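PDB 4BAX: glutamine synthetase from Streptomyces coelicolor, which belongs to the glutamine synthetase family, joining a beta-grasp domain to a catalytic domain in each subunit of a ten-chain assembly. Local coordinates for residues V62-R70 and E160-G168. Residues are numbered along the deposited sequence; the frame is centred on the assembly and turned at random.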
loop_
_atom_site.group_PDB
_atom_site.type_symbol
_atom_site.label_atom_id
_atom_site.label_comp_id
_atom_site.label_asym_id
_atom_site.label_seq_id
_atom_site.Cartn_x
_atom_site.Cartn_y
_atom_site.Cartn_z
ATOM N N VAL A 62 15.601 47.312 6.475
ATOM C CA VAL A 62 14.898 48.218 7.383
ATOM C C VAL A 62 14.849 47.624 8.783
ATOM O O VAL A 62 14.610 48.328 9.771
ATOM C CB VAL A 62 13.469 48.567 6.873
ATOM C CG1 VAL A 62 13.551 49.209 5.500
ATOM C CG2 VAL A 62 12.585 47.325 6.833
ATOM N N PHE A 63 15.024 46.308 8.852
ATOM C CA PHE A 63 14.967 45.592 10.117
ATOM C C PHE A 63 15.823 44.343 10.009
ATOM O O PHE A 63 15.854 43.720 8.951
ATOM C CB PHE A 63 13.524 45.234 10.465
ATOM C CG PHE A 63 13.390 44.383 11.706
ATOM C CD1 PHE A 63 13.277 44.992 12.951
ATOM C CD2 PHE A 63 13.357 42.990 11.636
ATOM C CE1 PHE A 63 13.148 44.232 14.116
ATOM C CE2 PHE A 63 13.224 42.220 12.792
ATOM C CZ PHE A 63 13.118 42.844 14.035
ATOM N N SER A 64 16.469 43.956 11.113
ATOM C CA SER A 64 17.297 42.735 11.148
ATOM C C SER A 64 17.236 42.066 12.518
ATOM O O SER A 64 17.025 42.728 13.538
ATOM C CB SER A 64 18.752 43.010 10.748
ATOM O OG SER A 64 19.444 43.683 11.792
ATOM N N CYS A 65 17.423 40.753 12.530
ATOM C CA CYS A 65 17.356 39.997 13.762
ATOM C C CYS A 65 18.150 38.714 13.554
ATOM O O CYS A 65 18.465 38.358 12.406
ATOM C CB CYS A 65 15.906 39.701 14.117
ATOM S SG CYS A 65 15.092 38.754 12.871
ATOM N N PRO A 66 18.409 37.967 14.642
ATOM C CA PRO A 66 19.083 36.678 14.467
ATOM C C PRO A 66 18.254 35.677 13.679
ATOM O O PRO A 66 17.030 35.689 13.780
ATOM C CB PRO A 66 19.253 36.191 15.909
ATOM C CG PRO A 66 19.207 37.434 16.751
ATOM C CD PRO A 66 18.204 38.298 16.065
ATOM N N ASP A 67 18.934 34.835 12.896
ATOM C CA ASP A 67 18.314 33.710 12.209
ATOM C C ASP A 67 18.277 32.542 13.180
ATOM O O ASP A 67 19.298 31.922 13.447
ATOM C CB ASP A 67 19.153 33.341 10.973
ATOM C CG ASP A 67 18.468 32.331 10.062
ATOM O OD1 ASP A 67 17.668 31.514 10.567
ATOM O OD2 ASP A 67 18.736 32.340 8.840
ATOM N N PRO A 68 17.080 32.236 13.702
ATOM C CA PRO A 68 16.821 31.196 14.713
ATOM C C PRO A 68 16.964 29.766 14.180
ATOM O O PRO A 68 17.234 28.820 14.941
ATOM C CB PRO A 68 15.372 31.479 15.124
ATOM C CG PRO A 68 14.751 32.069 13.891
ATOM C CD PRO A 68 15.838 32.903 13.262
ATOM N N ILE A 69 16.711 29.604 12.888
ATOM C CA ILE A 69 16.853 28.310 12.233
ATOM C C ILE A 69 18.308 27.943 11.934
ATOM O O ILE A 69 18.787 26.857 12.265
ATOM C CB ILE A 69 16.004 28.250 10.957
ATOM C CG1 ILE A 69 14.533 28.431 11.345
ATOM C CG2 ILE A 69 16.213 26.939 10.252
ATOM C CD1 ILE A 69 13.622 28.551 10.189
ATOM N N ARG A 70 19.000 28.859 11.274
ATOM C CA ARG A 70 20.401 28.661 10.979
ATOM C C ARG A 70 21.262 28.723 12.236
ATOM O O ARG A 70 22.242 27.985 12.355
ATOM C CB ARG A 70 20.878 29.684 9.957
ATOM C CG ARG A 70 20.785 29.186 8.538
ATOM C CD ARG A 70 20.786 30.339 7.574
ATOM N NE ARG A 70 20.644 29.878 6.202
ATOM C CZ ARG A 70 20.477 30.699 5.171
ATOM N NH1 ARG A 70 20.432 32.020 5.361
ATOM N NH2 ARG A 70 20.354 30.195 3.949
ATOM N N GLU A 160 9.248 29.296 19.616
ATOM C CA GLU A 160 10.629 29.317 20.089
ATOM C C GLU A 160 11.520 30.054 19.081
ATOM O O GLU A 160 12.371 30.854 19.452
ATOM C CB GLU A 160 11.138 27.895 20.346
ATOM C CG GLU A 160 12.573 27.804 20.907
ATOM C CD GLU A 160 12.716 28.446 22.314
ATOM O OE1 GLU A 160 11.719 28.957 22.871
ATOM O OE2 GLU A 160 13.837 28.448 22.873
ATOM N N ASN A 161 11.244 29.853 17.795
ATOM C CA ASN A 161 11.988 30.541 16.754
ATOM C C ASN A 161 11.772 32.060 16.783
ATOM O O ASN A 161 12.737 32.817 16.629
ATOM C CB ASN A 161 11.614 29.970 15.387
ATOM C CG ASN A 161 12.378 28.692 15.071
ATOM O OD1 ASN A 161 13.403 28.414 15.689
ATOM N ND2 ASN A 161 11.887 27.914 14.107
ATOM N N CYS A 162 10.534 32.502 17.005
ATOM C CA CYS A 162 10.209 33.933 17.081
ATOM C C CYS A 162 10.924 34.603 18.284
ATOM O O CYS A 162 11.451 35.729 18.188
ATOM C CB CYS A 162 8.693 34.132 17.181
ATOM S SG CYS A 162 7.784 33.854 15.587
ATOM N N LEU A 163 10.931 33.910 19.424
ATOM C CA LEU A 163 11.583 34.427 20.634
ATOM C C LEU A 163 13.112 34.499 20.518
ATOM O O LEU A 163 13.731 35.491 20.926
ATOM C CB LEU A 163 11.161 33.615 21.865
ATOM C CG LEU A 163 9.654 33.719 22.166
ATOM C CD1 LEU A 163 9.174 32.775 23.261
ATOM C CD2 LEU A 163 9.299 35.147 22.544
ATOM N N LYS A 164 13.709 33.474 19.907
ATOM C CA LYS A 164 15.146 33.464 19.659
ATOM C C LYS A 164 15.507 34.605 18.718
ATOM O O LYS A 164 16.574 35.204 18.844
ATOM C CB LYS A 164 15.565 32.123 19.062
ATOM C CG LYS A 164 16.334 31.244 20.020
ATOM C CD LYS A 164 15.775 29.830 19.999
ATOM C CE LYS A 164 16.067 29.115 18.689
ATOM N NZ LYS A 164 16.750 27.815 18.968
ATOM N N ALA A 165 14.602 34.907 17.789
ATOM C CA ALA A 165 14.739 36.062 16.898
ATOM C C ALA A 165 14.505 37.408 17.617
ATOM O O ALA A 165 14.831 38.469 17.075
ATOM C CB ALA A 165 13.795 35.925 15.721
ATOM N N GLY A 166 13.933 37.360 18.824
ATOM C CA GLY A 166 13.682 38.567 19.590
ATOM C C GLY A 166 12.376 39.301 19.353
ATOM O O GLY A 166 12.175 40.423 19.837
ATOM N N LEU A 167 11.449 38.659 18.661
ATOM C CA LEU A 167 10.178 39.300 18.350
ATOM C C LEU A 167 9.249 39.434 19.555
ATOM O O LEU A 167 9.311 38.626 20.492
ATOM C CB LEU A 167 9.480 38.557 17.235
ATOM C CG LEU A 167 10.345 38.259 16.022
ATOM C CD1 LEU A 167 9.446 37.574 14.954
ATOM C CD2 LEU A 167 10.974 39.558 15.525
ATOM N N GLY A 168 8.422 40.477 19.560
ATOM C CA GLY A 168 7.554 40.719 20.699
ATOM C C GLY A 168 6.287 39.890 20.607
ATOM O O GLY A 168 5.220 40.362 20.191
#
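Pro-66 and Pro-68 lie against the last turn of helix 152-164, their CA atoms 5.0 Å from Ala-165 CA and 5.3 Å from Asn-161 CA respectively, and no hydrogen bond crosses between the segments. Pro-68 makes the largest single contribution. Its compact apolar ring lays CB and CG over the carbonyl of Asn-161, already engaged by Ala-165 N, with CB 3.3 Å from Asn-161 O. The same CB meets Asn-161 OD1 and Lys-164 CB, while CG faces the small methyl of Ala-165, whose size lets the loop come close. The side chain of Asn-161 crosses those of Pro-68 and Ile-69 at about a right angle. With CG anti to the carbonyl carbon (chi1 -82°), its amide reaches the loop; the turn about chi2 sets OD1 near the proline and ND2 3.9 Å from Ile-69 CG1, in keeping with the hydrogen bond from ND2 to Thr-207 OG1 of helix 190-210. Lys-164 bends along its chain and brings CE beside Pro-68 O.

Further along, Cys-65 CB lies 3.4 Å from Ala-165 O, and its SG rests on the Ala-165 methyl. Phe-63 CZ lies 4.2 Å from Leu-167 CD2, the two side chains crossing obliquely. Gly-166, with positive phi (87°), lets the chain leave the helix here. Asp-67 points away from the helix, and its OD1 accepts a nearly straight bond from Arg-70 N (174°), three residues on, an Asx motif.

The arrangement thus packs the end of a beta-grasp strand and the Asx-closed loop after it on a helix of the catalytic domain that ends in a Schellman motif.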